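Local coordinates for protein SCO1 homolog 1, mitochondrial (Arabidopsis thaliana, PDB 6N5U) that binds copper(I) and is thought to act as a thioredoxin-fold metallochaperone in copper delivery to the CuA centre of mitochondrial cytochrome c oxidase, at residues 22-25 and 26-29; 43-46 and 47-51; 107-110 and 111-115. One frame throughout, in Å; residues are numbered along the deposited sequence.

Contact 1: 22-25 and 26-29; sequences RVTE and KNLM
Val23 and Asn27 meet through side chains that slant across one another: the CG1 methyl of Val23 lies 3.4 Å from OD1 of Asn27, a van der Waals approach to the amide oxygen. On the other branch of the same amide, ND2 of Asn27 stands 3.6 Å from the OG1 of Thr24. The first torsion of Asn27 (chi1 -79°) sets CG beside its own backbone N and opposite its carbonyl carbon, which brings the carboxamide alongside Val23 and Thr24. Were Asn27 replaced by an alanine, the Val23 methyl would probably lose its amide neighbour and a gap would be likely to open beside Thr24. The turn itself is held by two backbone bonds. Asn27 N donates to Thr24 O at 3.1 Å, and the next amide along, Leu28 N, donates to Glu25 O at 3.2 Å. Glu25 bends at its second torsion and runs alongside Lys26, yet its OE1 is held by the backbone N of Phe13. Further out, Val23 pairs through its backbone with Leu15, and Arg22 forms a salt bridge with Glu105. Two successive i to i+3 bonds mark a 3-10 turn, here leading the chain away from an edge strand of the sheet in the thioredoxin-like SCO1/SenC domain, the part of the longer mitochondrial protein described here.

Contact 2: 43-46 and 47-51; sequences PDIC and PDELI. With CU1 (copper (I) ion), chain D.
Cys46 and Pro47 adjoin at the start of a helix, where CB of Cys46 packs 3.5 Å from CD of the proline ring. From that CB the side chain goes straight to its tip: SG, set beside the backbone N and opposite the carbonyl carbon (chi1 -64°), binds the copper(I) ion at 2.4 Å. Cys42 and His131 complete the three-residue site. Thus CB lies against the ring of the next residue, Pro47, while the sulfur beyond it faces the metal. The helix backbone is regular. Asp48 N donates to Asp44 O at 3.1 Å, and Glu49 N to Ile45 O at 3.0 Å. Leu50 N follows, bonding Cys46 O at 2.9 Å, and this last bond anchors the peptide carbonyl of the copper ligand itself. Pro47 has no N-H to give, which costs nothing in a first helical turn. Asp44 occupies the N-cap position, though its carboxylate makes no capping bond. The Glu49 chain bends at its second torsion with CG near Ile45 O, and its carboxylate forms salt bridges with Lys52 through OE1 and with Lys150 through OE2. This is the CxxxC end of helix 45-64, the helix that crosses between strands 32-38 and 68-74; Tyr36 of the first strand packs against Cys46 and Leu50, and Tyr88 of helix 82-89 covers Cys46 and Pro47.

Contact 3: 107-110 and 111-115; sequences KSVA and RSYRV
Ser112 returns to the preceding turn with two donors: its N and its OG both reach Ser108 O, at 3.1 and 3.2 Å, from opposite faces of the carbonyl plane. That one acceptor therefore serves a backbone and a side-chain bond together, and the backbone of Ser112 is also hydrogen-bonded to that of Gly10. Lys107 O is taken by Arg111 N, and Val109 O by Tyr113 N; Val109 O also lies at the edge of the Tyr113 ring, in its plane, while CG2 of Val109 touches CD1 of that ring at 3.8 Å. At the helix end the pattern changes to a Schellman motif. Arg114 adopts positive phi (59°), Val115 N reaches back to Ala110 O at 2.8 Å, and Arg114 N bonds Arg111 O. The same Arg111 O accepts a second bond, from NH1 of Arg114 at 3.0 Å, so the last-turn carbonyl is also doubly used. Lys107 and Arg111 run side by side, their like-charged ends 4.1 Å apart between NZ and NH2, a pairing likely to be mildly unfavourable. Beyond the turn, Tyr113 packs on Leu35 and Met138, and Val115 on Phe37 and Tyr136, which seats the end of helix 103-112 against strands 32-38 and 135-138.

Overall arrangement
All three contacts are local, and each joins buried side chains to exposed ones: Val23 and Leu28 against Arg22 and Lys26 in contact 1, Cys46 and Leu50 against Asp44 and Asp48 in contact 2, Val109 and Tyr113 against Lys107 and Arg111 in contact 3. Contact 1, at an edge strand, and contact 2, at the copper site, lie on opposite sides of the chain's centre, about 25 Å apart between centres. No two touch; ties run through intervening residues. Met142 touches side chains of contacts 1 and 3, and strand 32-38 is the shared neighbour of contacts 2 and 3. Short i to i+3 bonds shape contact 1, a helix start serving a metal ligand contact 2, a helix end with shared acceptors contact 3.

Contact 1: 22-25 and 26-29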
loop_
_atom_site.group_PDB
_atom_site.type_symbol
_atom_site.label_atom_id
_atom_site.label_comp_id
_atom_site.label_asym_id
_atom_site.label_seq_id
_atom_site.Cartn_x
_atom_site.Cartn_y
_atom_site.Cartn_z
ATOM N N ARG A 22 -15.165 7.879 -2.105
ATOM C CA ARG A 22 -14.405 8.443 -0.995
ATOM C C ARG A 22 -14.425 7.410 0.129
ATOM O O ARG A 22 -15.477 6.849 0.457
ATOM C CB ARG A 22 -14.948 9.797 -0.515
ATOM C CG ARG A 22 -14.067 10.413 0.583
ATOM C CD ARG A 22 -14.432 11.841 0.951
ATOM N NE ARG A 22 -14.194 12.778 -0.148
ATOM C CZ ARG A 22 -13.015 13.316 -0.439
ATOM N NH1 ARG A 22 -11.941 13.018 0.285
ATOM N NH2 ARG A 22 -12.898 14.159 -1.459
ATOM N N VAL A 23 -13.250 7.130 0.686
ATOM C CA VAL A 23 -13.087 6.143 1.750
ATOM C C VAL A 23 -12.362 6.724 2.978
ATOM O O VAL A 23 -11.716 7.772 2.896
ATOM C CB VAL A 23 -12.378 4.851 1.238
ATOM C CG1 VAL A 23 -13.217 4.109 0.199
ATOM C CG2 VAL A 23 -10.987 5.161 0.701
ATOM N N THR A 24 -12.488 6.018 4.114
ATOM C CA THR A 24 -11.784 6.272 5.364
ATOM C C THR A 24 -11.174 4.928 5.785
ATOM O O THR A 24 -11.324 3.934 5.069
ATOM C CB THR A 24 -12.682 6.922 6.452
ATOM O OG1 THR A 24 -13.768 6.063 6.798
ATOM C CG2 THR A 24 -13.187 8.293 6.065
ATOM N N GLU A 25 -10.485 4.903 6.931
ATOM C CA GLU A 25 -9.868 3.718 7.541
ATOM C C GLU A 25 -10.933 2.665 7.849
ATOM O O GLU A 25 -10.640 1.470 7.844
ATOM C CB GLU A 25 -9.057 4.121 8.804
ATOM C CG GLU A 25 -9.851 4.686 9.984
ATOM C CD GLU A 25 -10.412 6.094 9.908
ATOM O OE1 GLU A 25 -10.115 6.810 8.925
ATOM O OE2 GLU A 25 -11.139 6.488 10.850
ATOM N N LYS A 26 -12.181 3.128 8.060
ATOM C CA LYS A 26 -13.349 2.309 8.362
ATOM C C LYS A 26 -13.800 1.454 7.179
ATOM O O LYS A 26 -14.413 0.407 7.390
ATOM C CB LYS A 26 -14.489 3.176 8.919
ATOM C CG LYS A 26 -14.118 3.849 10.235
ATOM C CD LYS A 26 -15.269 4.606 10.853
ATOM C CE LYS A 26 -14.968 4.952 12.296
ATOM N NZ LYS A 26 -16.100 5.654 12.954
ATOM N N ASN A 27 -13.461 1.873 5.942
ATOM C CA ASN A 27 -13.791 1.151 4.707
ATOM C C ASN A 27 -12.874 -0.051 4.485
ATOM O O ASN A 27 -13.175 -0.920 3.653
ATOM C CB ASN A 27 -13.700 2.094 3.520
ATOM C CG ASN A 27 -14.892 2.989 3.348
ATOM O OD1 ASN A 27 -15.553 2.932 2.319
ATOM N ND2 ASN A 27 -15.193 3.852 4.319
ATOM N N LEU A 28 -11.748 -0.086 5.218
ATOM C CA LEU A 28 -10.722 -1.124 5.147
ATOM C C LEU A 28 -10.904 -2.158 6.253
ATOM O O LEU A 28 -10.309 -3.233 6.183
ATOM C CB LEU A 28 -9.331 -0.471 5.235
ATOM C CG LEU A 28 -8.677 0.073 3.941
ATOM C CD1 LEU A 28 -9.533 1.139 3.253
ATOM C CD2 LEU A 28 -7.313 0.698 4.256
ATOM N N MET A 29 -11.726 -1.835 7.269
ATOM C CA MET A 29 -12.020 -2.714 8.413
ATOM C C MET A 29 -12.839 -3.939 8.003
ATOM O O MET A 29 -13.571 -3.905 7.000
ATOM C CB MET A 29 -12.712 -1.934 9.545
ATOM C CG MET A 29 -11.756 -1.139 10.386
ATOM S SD MET A 29 -12.577 0.057 11.455
ATOM C CE MET A 29 -12.822 -0.932 12.985
#

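Contact 2: 43-46 and 47-51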
loop_
_atom_site.group_PDB
_atom_site.type_symbol
_atom_site.label_atom_id
_atom_site.label_comp_id
_atom_site.label_asym_id
_atom_site.label_seq_id
_atom_site.Cartn_x
_atom_site.Cartn_y
_atom_site.Cartn_z
ATOM N N PRO A 43 10.048 3.590 -11.567
ATOM C CA PRO A 43 10.673 2.692 -12.554
ATOM C C PRO A 43 10.892 1.230 -12.144
ATOM O O PRO A 43 10.663 0.352 -12.985
ATOM C CB PRO A 43 12.011 3.377 -12.860
ATOM C CG PRO A 43 11.835 4.800 -12.432
ATOM C CD PRO A 43 10.942 4.719 -11.236
ATOM N N ASP A 44 11.371 0.958 -10.901
ATOM C CA ASP A 44 11.661 -0.422 -10.499
ATOM C C ASP A 44 11.148 -0.825 -9.122
ATOM O O ASP A 44 10.545 -1.882 -8.987
ATOM C CB ASP A 44 13.173 -0.716 -10.586
ATOM C CG ASP A 44 13.866 -0.240 -11.848
ATOM O OD1 ASP A 44 13.460 -0.675 -12.950
ATOM O OD2 ASP A 44 14.820 0.563 -11.732
ATOM N N ILE A 45 11.438 -0.017 -8.097
ATOM C CA ILE A 45 11.100 -0.275 -6.692
ATOM C C ILE A 45 9.627 -0.680 -6.481
ATOM O O ILE A 45 9.407 -1.808 -6.041
ATOM C CB ILE A 45 11.514 0.920 -5.778
ATOM C CG1 ILE A 45 13.027 1.285 -5.918
ATOM C CG2 ILE A 45 11.103 0.707 -4.316
ATOM C CD1 ILE A 45 14.115 0.156 -5.605
ATOM N N CYS A 46 8.645 0.232 -6.770
ATOM C CA CYS A 46 7.203 -0.020 -6.600
ATOM C C CYS A 46 6.726 -1.231 -7.404
ATOM O O CYS A 46 6.164 -2.121 -6.761
ATOM C CB CYS A 46 6.349 1.218 -6.874
ATOM S SG CYS A 46 6.615 2.595 -5.716
ATOM N N PRO A 47 6.974 -1.359 -8.754
ATOM C CA PRO A 47 6.543 -2.580 -9.460
ATOM C C PRO A 47 7.042 -3.870 -8.780
ATOM O O PRO A 47 6.239 -4.789 -8.601
ATOM C CB PRO A 47 7.122 -2.395 -10.868
ATOM C CG PRO A 47 7.185 -0.949 -11.051
ATOM C CD PRO A 47 7.610 -0.417 -9.708
ATOM N N ASP A 48 8.323 -3.905 -8.317
ATOM C CA ASP A 48 8.894 -5.077 -7.644
ATOM C C ASP A 48 8.200 -5.415 -6.330
ATOM O O ASP A 48 7.860 -6.573 -6.096
ATOM C CB ASP A 48 10.411 -4.937 -7.422
ATOM C CG ASP A 48 11.253 -4.878 -8.680
ATOM O OD1 ASP A 48 10.751 -5.273 -9.759
ATOM O OD2 ASP A 48 12.416 -4.429 -8.589
ATOM N N GLU A 49 8.039 -4.409 -5.465
ATOM C CA GLU A 49 7.408 -4.505 -4.151
ATOM C C GLU A 49 5.968 -4.969 -4.231
ATOM O O GLU A 49 5.552 -5.805 -3.425
ATOM C CB GLU A 49 7.504 -3.162 -3.435
ATOM C CG GLU A 49 8.938 -2.798 -3.090
ATOM C CD GLU A 49 9.627 -3.768 -2.154
ATOM O OE1 GLU A 49 9.303 -3.735 -0.945
ATOM O OE2 GLU A 49 10.467 -4.571 -2.626
ATOM N N LEU A 50 5.221 -4.458 -5.237
ATOM C CA LEU A 50 3.842 -4.851 -5.467
ATOM C C LEU A 50 3.756 -6.242 -6.031
ATOM O O LEU A 50 2.871 -6.993 -5.622
ATOM C CB LEU A 50 3.088 -3.853 -6.343
ATOM C CG LEU A 50 2.702 -2.525 -5.683
ATOM C CD1 LEU A 50 2.264 -1.540 -6.737
ATOM C CD2 LEU A 50 1.620 -2.719 -4.578
ATOM N N ILE A 51 4.675 -6.615 -6.941
ATOM C CA ILE A 51 4.682 -7.983 -7.492
ATOM C C ILE A 51 4.869 -8.952 -6.298
ATOM O O ILE A 51 4.081 -9.900 -6.167
ATOM C CB ILE A 51 5.718 -8.208 -8.649
ATOM C CG1 ILE A 51 5.301 -7.493 -9.942
ATOM C CG2 ILE A 51 5.917 -9.705 -8.920
ATOM C CD1 ILE A 51 6.468 -7.184 -10.913
HETATM CU CU CU1 D . 8.679 3.762 -5.747
#

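Contact 3: 107-110 and 111-115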
loop_
_atom_site.group_PDB
_atom_site.type_symbol
_atom_site.label_atom_id
_atom_site.label_comp_id
_atom_site.label_asym_id
_atom_site.label_seq_id
_atom_site.Cartn_x
_atom_site.Cartn_y
_atom_site.Cartn_z
ATOM N N LYS A 107 -0.640 14.144 2.439
ATOM C CA LYS A 107 0.292 14.667 3.449
ATOM C C LYS A 107 -0.124 14.193 4.846
ATOM O O LYS A 107 0.735 13.820 5.649
ATOM C CB LYS A 107 0.333 16.219 3.383
ATOM C CG LYS A 107 1.288 16.921 4.340
ATOM C CD LYS A 107 0.964 18.422 4.434
ATOM C CE LYS A 107 1.539 19.090 5.672
ATOM N NZ LYS A 107 1.035 20.485 5.848
ATOM N N SER A 108 -1.445 14.218 5.126
ATOM C CA SER A 108 -2.025 13.814 6.402
ATOM C C SER A 108 -1.846 12.306 6.661
ATOM O O SER A 108 -1.466 11.921 7.773
ATOM C CB SER A 108 -3.496 14.208 6.450
ATOM O OG SER A 108 -4.182 13.650 7.558
ATOM N N VAL A 109 -2.087 11.464 5.632
ATOM C CA VAL A 109 -1.971 10.004 5.774
ATOM C C VAL A 109 -0.488 9.557 5.865
ATOM O O VAL A 109 -0.183 8.656 6.648
ATOM C CB VAL A 109 -2.795 9.218 4.710
ATOM C CG1 VAL A 109 -2.242 9.393 3.295
ATOM C CG2 VAL A 109 -2.933 7.746 5.089
ATOM N N ALA A 110 0.424 10.213 5.112
ATOM C CA ALA A 110 1.841 9.878 5.165
ATOM C C ALA A 110 2.369 10.240 6.544
ATOM O O ALA A 110 3.053 9.423 7.150
ATOM C CB ALA A 110 2.605 10.602 4.071
ATOM N N ARG A 111 1.961 11.407 7.084
ATOM C CA ARG A 111 2.325 11.845 8.431
ATOM C C ARG A 111 1.890 10.793 9.458
ATOM O O ARG A 111 2.719 10.372 10.253
ATOM C CB ARG A 111 1.646 13.173 8.767
ATOM C CG ARG A 111 2.454 14.059 9.692
ATOM C CD ARG A 111 1.605 15.052 10.473
ATOM N NE ARG A 111 0.605 15.752 9.668
ATOM C CZ ARG A 111 0.846 16.823 8.916
ATOM N NH1 ARG A 111 2.072 17.324 8.838
ATOM N NH2 ARG A 111 -0.135 17.392 8.224
ATOM N N SER A 112 0.607 10.351 9.403
ATOM C CA SER A 112 -0.001 9.367 10.297
ATOM C C SER A 112 0.771 8.052 10.334
ATOM O O SER A 112 0.992 7.492 11.410
ATOM C CB SER A 112 -1.456 9.124 9.908
ATOM O OG SER A 112 -2.275 10.200 10.336
ATOM N N TYR A 113 1.218 7.595 9.169
ATOM C CA TYR A 113 1.967 6.352 9.000
ATOM C C TYR A 113 3.485 6.571 9.098
ATOM O O TYR A 113 4.234 5.626 8.983
ATOM C CB TYR A 113 1.532 5.632 7.689
ATOM C CG TYR A 113 0.153 5.023 7.855
ATOM C CD1 TYR A 113 -0.993 5.789 7.666
ATOM C CD2 TYR A 113 -0.005 3.729 8.347
ATOM C CE1 TYR A 113 -2.262 5.272 7.924
ATOM C CE2 TYR A 113 -1.270 3.198 8.608
ATOM C CZ TYR A 113 -2.398 3.972 8.387
ATOM O OH TYR A 113 -3.649 3.461 8.654
ATOM N N ARG A 114 3.931 7.800 9.371
ATOM C CA ARG A 114 5.359 8.124 9.502
ATOM C C ARG A 114 6.127 7.797 8.210
ATOM O O ARG A 114 7.184 7.163 8.227
ATOM C CB ARG A 114 5.999 7.482 10.763
ATOM C CG ARG A 114 5.167 7.510 12.068
ATOM C CD ARG A 114 4.688 8.897 12.404
ATOM N NE ARG A 114 4.128 8.991 13.742
ATOM C CZ ARG A 114 3.296 9.952 14.121
ATOM N NH1 ARG A 114 2.881 10.862 13.248
ATOM N NH2 ARG A 114 2.860 10.003 15.373
ATOM N N VAL A 115 5.562 8.215 7.084
ATOM C CA VAL A 115 6.129 7.988 5.761
ATOM C C VAL A 115 6.809 9.267 5.242
ATOM O O VAL A 115 6.222 10.355 5.280
ATOM C CB VAL A 115 5.058 7.434 4.769
ATOM C CG1 VAL A 115 5.585 7.376 3.336
ATOM C CG2 VAL A 115 4.563 6.059 5.209
#